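Local coordinates for protein transglutaminase-like enzymes, putative cysteine protease (Cytophaga hutchinsonii, PDB 3ISR) that is probably a hydrolase, a putative cysteine protease with a transglutaminase-like domain, at residues Ile20-Gln23 and Thr29-Phe32; Ala36-Thr39 and His43-Asp46; Phe60-Asn63 and Arg68-Arg71; Phe184-Ile189 and Gly246-Asp251. One frame throughout, in Å; residues are numbered along the deposited sequence.

Contact 1 of 4, residues Ile20-Gln23 and Thr29-Phe32; sequences ITYQ and TFIF
Tyr22 presents one face of its ring to an edge of Phe30 and its far end to Phe32, so a single phenol is met by two phenyl groups from the neighbouring sheet. In the edge-to-face pair with Phe30, the planes are inclined at 55° and the centroids lie 4.9 Å apart. Phe30 CE1 stands 3.7 Å above the plane of the tyrosine, over its centre. Phe32 approaches from the opposite direction and is turned obliquely: its CE1 reaches 3.5 Å from Tyr22 CE2 and also brushes the phenol oxygen, Tyr22 OH, at 3.5 Å. All three rings leave their strands with CG anti to the carbonyl carbon (chi1 -72° for Tyr22), which extends them across the gap between backbones whose nearest CA atoms, those of Tyr22 and Phe30, are 10.3 Å apart. Phe80 joins the cluster from strand 78-96, and Ala255 and Ile257 also touch the tyrosine. With an alanine in place of Tyr22, Phe30 and Phe32 would probably face a ring-sized gap and be free to shift. Strands 12-24 and 28-32 belong to different sheets, and across these segments their cohesion is aromatic and apolar, resting on dispersion and ring electrostatics rather than on backbone pairing.

Contact 2 of 4, residues Ala36-Thr39 and His43-Asp46; sequences ALRT and HILD
The guanidinium of Arg38 carries the methyl Ile44 CD1 on one face, 4.1 Å above its plane and over its centre, while the ring of His43 has the backbone oxygen of Thr39 over one of its faces, with Thr39 O 3.9 Å from His43 CE1. The arginine lays its aliphatic stem as well as its head across the isoleucine: Arg38 CG lies 3.6 Å from Ile44 CD1, and the two side chains cross at about a right angle. The charged end meanwhile reaches toward Glu47 in a long, weak ion pair, close to Arg68, whose own guanidinium is salt-bridged to the same carboxylate. Ile44 is the side chain that reaches furthest onto the extended run 36-39. Its CG1 is anti to the carbonyl carbon (chi1 -59°) and the branch runs on extended, which carries Ile44 CD1 to within 3.3 Å of Ala36 O and 4.1 Å of Ala36 CB.

Strand 43-52 has only just begun here, and it soon departs from regular pairing: Leu45 and Asp46 both face Thr87 of strand 78-96 in a classic beta bulge, where the chain turns a corner, and Val88 of the same strand touches both Ala36 and Ile44. Between the segments, the reversal is tied by Thr39 OG1, which accepts from the backbone N of Ser41, closing an ST turn, and from that of Gln42, whose NE2 is hydrogen-bonded back to Leu37 O.

Contact 3 of 4, residues Phe60-Asn63 and Arg68-Arg71; sequences FSYN and RFVR
Phe60 and Phe69 pair at the end of an antiparallel beta hairpin, where strand 58-60 forms the outer strand of a four-stranded sheet within the chain. The pair is of the hydrogen-bonded kind: Phe60 N donates to Phe69 O, and Phe69 N returns a bond to Phe60 O, each 2.8 Å long. The ring of Phe60 is gripped from both faces. Over one lies Phe69 CB, 3.7 Å from the ring centroid in a CH-pi contact; over the other sits the guanidinium of Arg71, with CZ 4.4 Å from that centroid in a cation-pi interaction. Phe60 CG stands between the backbone N and the carbonyl carbon (chi1 72°), which turns the ring back over its partner strand. Beyond the pair, Phe69 CE2 hangs 3.6 Å above the centre of the Tyr62 ring, the two planes inclined at 39°. Arg71 is fixed by a salt bridge to Glu58 and a hydrogen bond to Leu109 O of the second subunit, which also packs on Phe60 and Tyr62 through Gly111. The whole is an aromatic cluster at the loop end of a beta hairpin, at an interface between subunits.

Contact 4 of 4, residues Phe184-Ile189 and Gly246-Asp251; sequences FAHLGI and GRDAAD
Helix 181-194 and the loop after strand 240-246 approach most closely at His186 and Asp248, whose CA atoms are 6.6 Å apart, just where the loop winds into a short 3-10 turn at 249-251. The imidazole points its edge, not its face, at this turn. His186 NE2 lies 3.5 Å from Ala249 CB, and His186 CE1 stands 3.4 Å from Asp248 CB. The backbone N of Ala249 lies in the ring plane near CE1, but that approach is so short for a carbon that its detail is doubtful. Ring and carboxylate planes are 75° apart, and the acid looks elsewhere: Asp248 OD1 accepts from Ala250 N at 3.0 Å, closing an Asx turn, while OD2 takes bonds from Ser120 OG and Tyr122 N. The aspartate thereby shapes the loop that the histidine leans on. The imidazole also meets the rings of Tyr122 and Tyr201, each at a small tilt. Were His186 replaced by an alanine, the space between these tyrosines and the 3-10 turn would probably be left unfilled, and Asp248 CB and Ala249 CB would lose the imidazole edge. One turn further along the helix, Ile189 CD1 packs 4.2 Å from Arg247 O, which accepts a hydrogen bond from Arg193 NH2.

Arg247 N donates to Asp251 OD2 at 3.0 Å. A central helix packed beside the sheet holding strands 199-206 and 240-246 is consistent with the transglutaminase-like, papain-related fold, in which such a helix usually bears the catalytic cysteine at its N-terminal end.

The four contacts follow one another along the chain, yet they are linked in space, with contact 3 as the hub. It joins contact 1 through neighbouring strands, where Phe32 N lies 2.8 Å from Val70 O in a probable hydrogen bond, and contact 2 through Arg68 NH1, 2.9 Å from Ala36 O in another probable hydrogen bond. Toward helix 181-194 and the loop against it, Phe69 CZ packs 3.5 Å from Asp251 O of contact 4. Contacts 1 and 2 stay about 9 Å from contact 4 at their nearest atoms. Contacts 1, 3 and 4 all touch the second subunit. Of the four, contact 4 is the one on helix 181-194, whose N-terminal end probably bears the catalytic cysteine.

Contact 1 of 4, residues Ile20-Gln23 and Thr29-Phe32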
loop_
_atom_site.group_PDB
_atom_site.type_symbol
_atom_site.label_atom_id
_atom_site.label_comp_id
_atom_site.label_asym_id
_atom_site.label_seq_id
_atom_site.Cartn_x
_atom_site.Cartn_y
_atom_site.Cartn_z
ATOM N N ILE B 20 18.110 -20.031 21.241
ATOM C CA ILE B 20 17.332 -18.806 21.346
ATOM C C ILE B 20 16.820 -18.665 22.776
ATOM O O ILE B 20 16.444 -19.659 23.416
ATOM C CB ILE B 20 16.112 -18.790 20.368
ATOM C CG1 ILE B 20 16.426 -19.523 19.053
ATOM C CG2 ILE B 20 15.689 -17.337 20.080
ATOM C CD1 ILE B 20 15.197 -19.834 18.148
ATOM N N THR B 21 16.803 -17.434 23.271
ATOM C CA THR B 21 16.280 -17.141 24.600
ATOM C C THR B 21 15.171 -16.101 24.480
ATOM O O THR B 21 15.327 -15.113 23.747
ATOM C CB THR B 21 17.396 -16.615 25.533
ATOM O OG1 THR B 21 18.447 -17.584 25.590
ATOM C CG2 THR B 21 16.865 -16.363 26.964
ATOM N N TYR B 22 14.070 -16.326 25.199
ATOM C CA TYR B 22 12.937 -15.397 25.204
ATOM C C TYR B 22 12.584 -14.863 26.586
ATOM O O TYR B 22 12.669 -15.588 27.573
ATOM C CB TYR B 22 11.694 -16.087 24.650
ATOM C CG TYR B 22 11.765 -16.305 23.176
ATOM C CD1 TYR B 22 11.335 -15.316 22.295
ATOM C CD2 TYR B 22 12.280 -17.486 22.657
ATOM C CE1 TYR B 22 11.407 -15.502 20.928
ATOM C CE2 TYR B 22 12.353 -17.683 21.296
ATOM C CZ TYR B 22 11.913 -16.683 20.438
ATOM O OH TYR B 22 11.981 -16.865 19.080
ATOM N N GLN B 23 12.194 -13.592 26.638
ATOM C CA GLN B 23 11.501 -13.039 27.789
ATOM C C GLN B 23 10.016 -13.082 27.443
ATOM O O GLN B 23 9.609 -12.588 26.401
ATOM C CB GLN B 23 11.945 -11.599 28.068
ATOM N N THR B 29 2.123 -18.943 23.511
ATOM C CA THR B 29 2.429 -20.183 22.803
ATOM C C THR B 29 3.400 -19.898 21.661
ATOM O O THR B 29 3.242 -18.904 20.939
ATOM C CB THR B 29 1.140 -20.858 22.274
ATOM O OG1 THR B 29 0.367 -21.295 23.390
ATOM C CG2 THR B 29 1.457 -22.078 21.391
ATOM N N PHE B 30 4.411 -20.759 21.529
ATOM C CA PHE B 30 5.424 -20.644 20.480
ATOM C C PHE B 30 5.302 -21.820 19.546
ATOM O O PHE B 30 5.071 -22.953 19.981
ATOM C CB PHE B 30 6.831 -20.679 21.088
ATOM C CG PHE B 30 7.140 -19.513 21.962
ATOM C CD1 PHE B 30 7.914 -18.463 21.485
ATOM C CD2 PHE B 30 6.664 -19.462 23.267
ATOM C CE1 PHE B 30 8.215 -17.376 22.307
ATOM C CE2 PHE B 30 6.952 -18.382 24.084
ATOM C CZ PHE B 30 7.725 -17.332 23.596
ATOM N N ILE B 31 5.455 -21.556 18.259
ATOM C CA ILE B 31 5.656 -22.625 17.302
ATOM C C ILE B 31 6.962 -22.297 16.631
ATOM O O ILE B 31 7.083 -21.258 15.959
ATOM C CB ILE B 31 4.561 -22.697 16.227
ATOM C CG1 ILE B 31 3.181 -22.820 16.878
ATOM C CG2 ILE B 31 4.829 -23.901 15.284
ATOM C CD1 ILE B 31 2.027 -22.811 15.852
ATOM N N PHE B 32 7.934 -23.182 16.821
ATOM C CA PHE B 32 9.264 -22.968 16.303
ATOM C C PHE B 32 9.543 -23.830 15.082
ATOM O O PHE B 32 8.965 -24.902 14.921
ATOM C CB PHE B 32 10.307 -23.308 17.374
ATOM C CG PHE B 32 10.324 -22.364 18.534
ATOM C CD1 PHE B 32 10.717 -21.046 18.367
ATOM C CD2 PHE B 32 9.985 -22.810 19.808
ATOM C CE1 PHE B 32 10.758 -20.174 19.446
ATOM C CE2 PHE B 32 10.025 -21.948 20.894
ATOM C CZ PHE B 32 10.409 -20.626 20.710
#

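Contact 2 of 4, residues Ala36-Thr39 and His43-Asp46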
loop_
_atom_site.group_PDB
_atom_site.type_symbol
_atom_site.label_atom_id
_atom_site.label_comp_id
_atom_site.label_asym_id
_atom_site.label_seq_id
_atom_site.Cartn_x
_atom_site.Cartn_y
_atom_site.Cartn_z
ATOM N N ALA B 36 16.386 -29.673 11.484
ATOM C CA ALA B 36 16.714 -30.019 10.105
ATOM C C ALA B 36 15.643 -30.955 9.574
ATOM O O ALA B 36 15.074 -31.743 10.333
ATOM C CB ALA B 36 18.093 -30.674 10.012
ATOM N N LEU B 37 15.324 -30.840 8.287
ATOM C CA LEU B 37 14.326 -31.711 7.686
ATOM C C LEU B 37 14.953 -33.073 7.388
ATOM O O LEU B 37 16.154 -33.159 7.137
ATOM C CB LEU B 37 13.802 -31.094 6.379
ATOM C CG LEU B 37 12.445 -31.579 5.852
ATOM C CD1 LEU B 37 11.279 -31.295 6.809
ATOM C CD2 LEU B 37 12.154 -30.972 4.481
ATOM N N ARG B 38 14.129 -34.119 7.440
ATOM C CA ARG B 38 14.487 -35.459 6.969
ATOM C C ARG B 38 13.871 -35.668 5.601
ATOM O O ARG B 38 12.643 -35.588 5.449
ATOM C CB ARG B 38 13.923 -36.521 7.899
ATOM C CG ARG B 38 14.648 -36.640 9.202
ATOM C CD ARG B 38 14.257 -37.939 9.879
ATOM N NE ARG B 38 15.015 -38.140 11.108
ATOM C CZ ARG B 38 14.646 -37.670 12.293
ATOM N NH1 ARG B 38 13.523 -36.975 12.410
ATOM N NH2 ARG B 38 15.400 -37.895 13.365
ATOM N N THR B 39 14.721 -35.901 4.604
ATOM C CA THR B 39 14.264 -36.144 3.244
ATOM C C THR B 39 14.991 -37.362 2.685
ATOM O O THR B 39 15.864 -37.941 3.348
ATOM C CB THR B 39 14.542 -34.930 2.322
ATOM O OG1 THR B 39 15.955 -34.765 2.140
ATOM C CG2 THR B 39 13.949 -33.643 2.924
ATOM N N HIS B 43 19.820 -36.548 5.655
ATOM C CA HIS B 43 19.653 -37.471 6.774
ATOM C C HIS B 43 20.242 -36.888 8.049
ATOM O O HIS B 43 21.341 -36.312 8.047
ATOM C CB HIS B 43 20.306 -38.838 6.465
ATOM C CG HIS B 43 19.979 -39.357 5.095
ATOM N ND1 HIS B 43 18.910 -40.192 4.849
ATOM C CD2 HIS B 43 20.559 -39.125 3.892
ATOM C CE1 HIS B 43 18.852 -40.463 3.558
ATOM N NE2 HIS B 43 19.839 -39.824 2.953
ATOM N N ILE B 44 19.496 -37.040 9.134
ATOM C CA ILE B 44 19.965 -36.624 10.426
ATOM C C ILE B 44 20.594 -37.856 11.085
ATOM O O ILE B 44 19.918 -38.851 11.382
ATOM C CB ILE B 44 18.829 -36.032 11.267
ATOM C CG1 ILE B 44 18.217 -34.813 10.535
ATOM C CG2 ILE B 44 19.338 -35.626 12.641
ATOM C CD1 ILE B 44 16.854 -34.457 10.995
ATOM N N LEU B 45 21.902 -37.774 11.274
ATOM C CA LEU B 45 22.664 -38.850 11.889
ATOM C C LEU B 45 22.473 -38.779 13.396
ATOM O O LEU B 45 22.348 -39.811 14.047
ATOM C CB LEU B 45 24.137 -38.761 11.476
ATOM C CG LEU B 45 24.309 -38.564 9.955
ATOM C CD1 LEU B 45 25.727 -38.134 9.561
ATOM C CD2 LEU B 45 23.866 -39.803 9.155
ATOM N N ASP B 46 22.383 -37.552 13.924
ATOM C CA ASP B 46 22.149 -37.289 15.343
ATOM C C ASP B 46 21.550 -35.882 15.582
ATOM O O ASP B 46 21.953 -34.921 14.929
ATOM C CB ASP B 46 23.478 -37.415 16.087
ATOM C CG ASP B 46 23.325 -37.334 17.586
ATOM O OD1 ASP B 46 22.498 -38.081 18.161
ATOM O OD2 ASP B 46 24.065 -36.538 18.196
#

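Contact 3 of 4, residues Phe60-Asn63 and Arg68-Arg71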
loop_
_atom_site.group_PDB
_atom_site.type_symbol
_atom_site.label_atom_id
_atom_site.label_comp_id
_atom_site.label_asym_id
_atom_site.label_seq_id
_atom_site.Cartn_x
_atom_site.Cartn_y
_atom_site.Cartn_z
ATOM N N PHE B 60 5.301 -31.408 15.439
ATOM C CA PHE B 60 4.254 -31.741 14.458
ATOM C C PHE B 60 4.641 -31.229 13.071
ATOM O O PHE B 60 5.572 -30.433 12.929
ATOM C CB PHE B 60 2.893 -31.169 14.885
ATOM C CG PHE B 60 2.788 -29.655 14.754
ATOM C CD1 PHE B 60 3.251 -28.815 15.771
ATOM C CD2 PHE B 60 2.218 -29.080 13.616
ATOM C CE1 PHE B 60 3.149 -27.427 15.658
ATOM C CE2 PHE B 60 2.117 -27.696 13.486
ATOM C CZ PHE B 60 2.576 -26.866 14.506
ATOM N N SER B 61 3.920 -31.684 12.050
ATOM C CA SER B 61 4.096 -31.167 10.702
ATOM C C SER B 61 2.729 -30.914 10.088
ATOM O O SER B 61 1.732 -31.493 10.532
ATOM C CB SER B 61 4.883 -32.153 9.823
ATOM O OG SER B 61 6.258 -32.236 10.223
ATOM N N TYR B 62 2.682 -30.049 9.072
ATOM C CA TYR B 62 1.471 -29.946 8.249
ATOM C C TYR B 62 1.342 -31.232 7.424
ATOM O O TYR B 62 2.276 -32.024 7.354
ATOM C CB TYR B 62 1.533 -28.739 7.308
ATOM C CG TYR B 62 1.648 -27.379 7.962
ATOM C CD1 TYR B 62 1.325 -27.187 9.309
ATOM C CD2 TYR B 62 2.034 -26.264 7.209
ATOM C CE1 TYR B 62 1.432 -25.932 9.900
ATOM C CE2 TYR B 62 2.124 -24.999 7.785
ATOM C CZ TYR B 62 1.820 -24.844 9.135
ATOM O OH TYR B 62 1.900 -23.593 9.718
ATOM N N ASN B 63 0.188 -31.425 6.791
ATOM C CA ASN B 63 -0.016 -32.539 5.865
ATOM C C ASN B 63 1.061 -32.616 4.777
ATOM O O ASN B 63 1.473 -33.709 4.389
ATOM C CB ASN B 63 -1.404 -32.433 5.217
ATOM C CG ASN B 63 -2.533 -32.384 6.244
ATOM O OD1 ASN B 63 -2.315 -32.562 7.454
ATOM N ND2 ASN B 63 -3.757 -32.149 5.761
ATOM N N ARG B 68 9.415 -29.330 10.125
ATOM C CA ARG B 68 9.213 -29.962 11.412
ATOM C C ARG B 68 9.013 -28.846 12.397
ATOM O O ARG B 68 9.955 -28.110 12.705
ATOM C CB ARG B 68 10.451 -30.771 11.818
ATOM C CG ARG B 68 10.734 -31.929 10.879
ATOM C CD ARG B 68 12.084 -32.568 11.174
ATOM N NE ARG B 68 12.109 -33.180 12.499
ATOM C CZ ARG B 68 13.216 -33.534 13.159
ATOM N NH1 ARG B 68 14.421 -33.346 12.632
ATOM N NH2 ARG B 68 13.112 -34.099 14.360
ATOM N N PHE B 69 7.790 -28.715 12.889
ATOM C CA PHE B 69 7.479 -27.676 13.860
ATOM C C PHE B 69 7.539 -28.235 15.274
ATOM O O PHE B 69 7.275 -29.412 15.477
ATOM C CB PHE B 69 6.083 -27.120 13.585
ATOM C CG PHE B 69 5.962 -26.402 12.262
ATOM C CD1 PHE B 69 6.593 -25.171 12.064
ATOM C CD2 PHE B 69 5.201 -26.946 11.230
ATOM C CE1 PHE B 69 6.485 -24.478 10.843
ATOM C CE2 PHE B 69 5.062 -26.274 10.000
ATOM C CZ PHE B 69 5.712 -25.022 9.800
ATOM N N VAL B 70 7.898 -27.397 16.245
ATOM C CA VAL B 70 7.786 -27.788 17.651
ATOM C C VAL B 70 7.062 -26.692 18.399
ATOM O O VAL B 70 7.303 -25.507 18.162
ATOM C CB VAL B 70 9.163 -28.087 18.341
ATOM C CG1 VAL B 70 9.813 -29.346 17.754
ATOM C CG2 VAL B 70 10.092 -26.904 18.228
ATOM N N ARG B 71 6.176 -27.077 19.304
ATOM C CA ARG B 71 5.422 -26.074 20.031
ATOM C C ARG B 71 5.415 -26.299 21.529
ATOM O O ARG B 71 5.451 -27.441 22.004
ATOM C CB ARG B 71 3.993 -25.949 19.497
ATOM C CG ARG B 71 3.236 -27.241 19.463
ATOM C CD ARG B 71 1.776 -27.026 19.027
ATOM N NE ARG B 71 1.176 -28.314 18.718
ATOM C CZ ARG B 71 -0.000 -28.478 18.123
ATOM N NH1 ARG B 71 -0.447 -29.702 17.888
ATOM N NH2 ARG B 71 -0.729 -27.420 17.770
#

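Contact 4 of 4, residues Phe184-Ile189 and Gly246-Asp251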
loop_
_atom_site.group_PDB
_atom_site.type_symbol
_atom_site.label_atom_id
_atom_site.label_comp_id
_atom_site.label_asym_id
_atom_site.label_seq_id
_atom_site.Cartn_x
_atom_site.Cartn_y
_atom_site.Cartn_z
ATOM N N PHE B 184 14.808 -10.914 0.028
ATOM C CA PHE B 184 15.384 -11.298 -1.262
ATOM C C PHE B 184 14.727 -12.581 -1.773
ATOM O O PHE B 184 14.460 -12.726 -2.969
ATOM C CB PHE B 184 16.897 -11.544 -1.127
ATOM C CG PHE B 184 17.748 -10.296 -1.110
ATOM C CD1 PHE B 184 17.601 -9.329 -0.111
ATOM C CD2 PHE B 184 18.768 -10.136 -2.038
ATOM C CE1 PHE B 184 18.421 -8.193 -0.074
ATOM C CE2 PHE B 184 19.612 -8.993 -2.006
ATOM C CZ PHE B 184 19.442 -8.032 -1.026
ATOM N N ALA B 185 14.460 -13.521 -0.870
ATOM C CA ALA B 185 13.802 -14.776 -1.254
ATOM C C ALA B 185 12.379 -14.498 -1.718
ATOM O O ALA B 185 11.930 -15.006 -2.766
ATOM C CB ALA B 185 13.775 -15.734 -0.074
ATOM N N HIS B 186 11.640 -13.706 -0.947
ATOM C CA HIS B 186 10.238 -13.451 -1.308
ATOM C C HIS B 186 10.170 -12.765 -2.654
ATOM O O HIS B 186 9.284 -13.046 -3.452
ATOM C CB HIS B 186 9.548 -12.538 -0.269
ATOM C CG HIS B 186 9.183 -13.219 1.019
ATOM N ND1 HIS B 186 8.830 -14.549 1.101
ATOM C CD2 HIS B 186 9.064 -12.725 2.272
ATOM C CE1 HIS B 186 8.534 -14.854 2.357
ATOM N NE2 HIS B 186 8.663 -13.762 3.085
ATOM N N LEU B 187 11.108 -11.849 -2.916
ATOM C CA LEU B 187 11.076 -11.145 -4.190
ATOM C C LEU B 187 11.421 -12.025 -5.409
ATOM O O LEU B 187 10.750 -11.952 -6.441
ATOM C CB LEU B 187 11.958 -9.890 -4.140
ATOM C CG LEU B 187 11.948 -9.032 -5.407
ATOM C CD1 LEU B 187 10.479 -8.583 -5.725
ATOM C CD2 LEU B 187 12.877 -7.815 -5.211
ATOM N N GLY B 188 12.409 -12.896 -5.274
ATOM C CA GLY B 188 12.715 -13.874 -6.331
ATOM C C GLY B 188 11.503 -14.758 -6.610
ATOM O O GLY B 188 11.150 -14.991 -7.765
ATOM N N ILE B 189 10.855 -15.228 -5.547
ATOM C CA ILE B 189 9.667 -16.100 -5.690
ATOM C C ILE B 189 8.561 -15.353 -6.417
ATOM O O ILE B 189 7.978 -15.873 -7.376
ATOM C CB ILE B 189 9.144 -16.564 -4.319
ATOM C CG1 ILE B 189 10.127 -17.539 -3.673
ATOM C CG2 ILE B 189 7.780 -17.261 -4.467
ATOM C CD1 ILE B 189 9.951 -17.640 -2.165
ATOM N N GLY B 246 8.233 -23.885 1.716
ATOM C CA GLY B 246 6.796 -23.640 1.687
ATOM C C GLY B 246 6.543 -22.508 0.706
ATOM O O GLY B 246 7.437 -22.101 -0.023
ATOM N N ARG B 247 5.325 -21.996 0.701
ATOM C CA ARG B 247 4.960 -20.959 -0.251
ATOM C C ARG B 247 5.729 -19.666 0.018
ATOM O O ARG B 247 6.162 -18.994 -0.916
ATOM C CB ARG B 247 3.442 -20.739 -0.215
ATOM C CG ARG B 247 2.670 -21.949 -0.659
ATOM C CD ARG B 247 1.148 -21.788 -0.487
ATOM N NE ARG B 247 0.628 -20.742 -1.377
ATOM C CZ ARG B 247 -0.654 -20.389 -1.476
ATOM N NH1 ARG B 247 -0.994 -19.413 -2.304
ATOM N NH2 ARG B 247 -1.587 -21.008 -0.750
ATOM N N ASP B 248 5.905 -19.331 1.292
ATOM C CA ASP B 248 6.667 -18.154 1.706
ATOM C C ASP B 248 6.861 -18.268 3.196
ATOM O O ASP B 248 6.559 -19.330 3.759
ATOM C CB ASP B 248 5.989 -16.823 1.305
ATOM C CG ASP B 248 4.600 -16.623 1.895
ATOM O OD1 ASP B 248 4.239 -17.222 2.919
ATOM O OD2 ASP B 248 3.835 -15.807 1.306
ATOM N N ALA B 249 7.345 -17.204 3.826
ATOM C CA ALA B 249 7.696 -17.255 5.270
ATOM C C ALA B 249 6.496 -17.535 6.186
ATOM O O ALA B 249 6.688 -17.973 7.307
ATOM C CB ALA B 249 8.418 -15.992 5.710
ATOM N N ALA B 250 5.262 -17.327 5.715
ATOM C CA ALA B 250 4.099 -17.653 6.547
ATOM C C ALA B 250 4.103 -19.150 6.877
ATOM O O ALA B 250 3.540 -19.580 7.901
ATOM C CB ALA B 250 2.783 -17.272 5.828
ATOM N N ASP B 251 4.706 -19.948 5.995
ATOM C CA ASP B 251 4.762 -21.405 6.186
ATOM C C ASP B 251 6.079 -21.875 6.794
ATOM O O ASP B 251 6.307 -23.089 6.919
ATOM C CB ASP B 251 4.640 -22.120 4.846
ATOM C CG ASP B 251 3.295 -21.942 4.191
ATOM O OD1 ASP B 251 2.268 -21.776 4.894
ATOM O OD2 ASP B 251 3.275 -22.040 2.950
#